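Local coordinates for protein citryl-spermidine/3,4-dihydroxybenzoyl-citryl-spermidine:spermidine ligase (PDB 3TO3) that catalyses the ATP-dependent condensation of spermidine with citryl-spermidine intermediates in the biosynthesis of the siderophore petrobactin, at residues F130-A135 and P165-R170. Sequence-based numbering, arbitrary orientation.
Sequences FKDTIA and PSYKAR
The carboxylate of D132 stands at the edge of the Y167 ring, with its CG in the ring plane and the two flat groups nearly perpendicular, 82° apart. Y167 OH donates to D132 OD2 over 3.1 Å, reaching that oxygen from above the carboxylate plane, while R26 makes a cation-pi contact with the tyrosine. The guanidinium of R170 carries K168 CG over one face, offset toward the rim, and its NH1 is bound by N178 and E184. D132 illustrates how one carboxylate can tie a helix to two neighbouring loop residues: with CG anti to the backbone N (chi1 -168°), the group swings over to the loop, and Q136 NE2 also binds its OD1. There K168 NZ forms a 2.6 Å salt bridge to D132 OD1, on the anti side and out of the carboxylate plane. The same ammonium also meets E184 and the carbonyl of I158, so a buried positive charge is shared by two acids, which would be expected to stabilise its protonated form. One helical residue earlier, K131 bends at chi2 (96°) and lays its chain along the loop backbone, with K131 CB 3.6 Å from K168 O. Its NZ donates to A169 O at 3.1 Å, in the carbonyl plane, and, from above the plane of the R170 carbonyl, to R170 O at 3.2 Å; F173 O, its strongest partner, and Q127 OE1 complete the acceptors around this buried ammonium. Two lysines, a tyrosine and an aspartate thus fasten an irregular loop to helix 115-138 in this IucA/IucC-family synthetase, where R170 touches the ATP-binding M284 and the side chain of Y167 comes within about 5 Å of bound ATP, consistent with a second shell behind the nucleotide site.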
# COMPACT_ATOMS: atom_id res chain seq x y z
N PHE B 130 -0.78 9.02 -14.24
CA PHE B 130 -0.22 10.04 -13.37
C PHE B 130 1.30 10.15 -13.48
O PHE B 130 1.83 11.24 -13.69
CB PHE B 130 -0.63 9.75 -11.92
CG PHE B 130 0.02 10.66 -10.90
CD1 PHE B 130 -0.37 11.99 -10.77
CD2 PHE B 130 0.96 10.16 -10.04
CE1 PHE B 130 0.20 12.83 -9.81
CE2 PHE B 130 1.55 10.99 -9.05
CZ PHE B 130 1.17 12.32 -8.95
N LYS B 131 2.01 9.03 -13.34
CA LYS B 131 3.45 9.07 -13.46
C LYS B 131 3.94 9.44 -14.86
O LYS B 131 4.98 10.10 -14.98
CB LYS B 131 4.10 7.78 -12.99
CG LYS B 131 4.34 7.77 -11.48
CD LYS B 131 3.21 7.06 -10.73
CE LYS B 131 3.58 6.87 -9.25
NZ LYS B 131 2.65 5.98 -8.51
N ASP B 132 3.24 9.03 -15.93
CA ASP B 132 3.78 9.32 -17.23
C ASP B 132 3.53 10.78 -17.64
O ASP B 132 4.37 11.38 -18.33
CB ASP B 132 3.35 8.35 -18.32
CG ASP B 132 4.19 8.54 -19.60
OD1 ASP B 132 5.44 8.69 -19.52
OD2 ASP B 132 3.60 8.54 -20.70
N THR B 133 2.42 11.34 -17.20
CA THR B 133 2.13 12.75 -17.41
C THR B 133 3.27 13.64 -16.90
O THR B 133 3.68 14.56 -17.59
CB THR B 133 0.83 13.19 -16.70
OG1 THR B 133 -0.29 12.57 -17.33
CG2 THR B 133 0.68 14.71 -16.76
N ILE B 134 3.78 13.37 -15.71
CA ILE B 134 4.90 14.17 -15.19
C ILE B 134 6.15 13.99 -16.06
O ILE B 134 6.87 14.95 -16.38
CB ILE B 134 5.23 13.78 -13.73
CG1 ILE B 134 3.98 13.96 -12.87
CG2 ILE B 134 6.36 14.66 -13.17
CD1 ILE B 134 3.93 13.05 -11.67
N ALA B 135 6.42 12.75 -16.46
CA ALA B 135 7.58 12.54 -17.32
C ALA B 135 7.45 13.24 -18.71
O ALA B 135 8.38 13.92 -19.15
CB ALA B 135 7.90 11.07 -17.47
N PRO B 165 -1.00 -1.70 -21.07
CA PRO B 165 -1.67 -0.42 -20.84
C PRO B 165 -1.23 0.30 -19.55
O PRO B 165 -1.18 1.54 -19.56
CB PRO B 165 -3.16 -0.77 -20.88
CG PRO B 165 -3.22 -2.27 -20.79
CD PRO B 165 -1.96 -2.79 -21.35
N SER B 166 -0.88 -0.40 -18.48
CA SER B 166 -0.20 0.39 -17.47
C SER B 166 1.32 0.08 -17.45
O SER B 166 1.78 -0.84 -16.76
CB SER B 166 -0.82 0.09 -16.10
OG SER B 166 -0.73 -1.29 -15.83
N TYR B 167 2.08 0.95 -18.11
CA TYR B 167 3.52 0.79 -18.29
C TYR B 167 4.38 1.57 -17.30
O TYR B 167 5.60 1.45 -17.30
CB TYR B 167 3.86 1.26 -19.73
CG TYR B 167 3.24 2.60 -20.15
CD1 TYR B 167 3.84 3.81 -19.81
CD2 TYR B 167 2.04 2.65 -20.85
CE1 TYR B 167 3.28 5.03 -20.18
CE2 TYR B 167 1.47 3.88 -21.22
CZ TYR B 167 2.11 5.07 -20.88
OH TYR B 167 1.57 6.29 -21.23
N LYS B 168 3.73 2.50 -16.62
CA LYS B 168 4.21 3.33 -15.51
C LYS B 168 3.74 3.21 -14.04
O LYS B 168 3.88 4.18 -13.29
CB LYS B 168 4.47 4.78 -15.94
CG LYS B 168 5.90 5.22 -15.64
CD LYS B 168 6.23 6.49 -16.42
CE LYS B 168 7.08 6.16 -17.64
NZ LYS B 168 7.42 7.38 -18.39
N ALA B 169 2.98 2.19 -13.68
CA ALA B 169 2.23 2.23 -12.42
C ALA B 169 3.03 2.69 -11.21
O ALA B 169 2.61 3.61 -10.48
CB ALA B 169 1.59 0.89 -12.13
N ARG B 170 4.18 2.05 -11.01
CA ARG B 170 5.04 2.33 -9.86
C ARG B 170 4.28 2.40 -8.53
O ARG B 170 4.43 3.39 -7.79
CB ARG B 170 5.82 3.63 -10.05
CG ARG B 170 7.02 3.50 -10.96
CD ARG B 170 7.52 4.86 -11.44
NE ARG B 170 8.28 4.71 -12.67
CZ ARG B 170 8.93 5.69 -13.30
NH1 ARG B 170 8.92 6.93 -12.82
NH2 ARG B 170 9.58 5.42 -14.42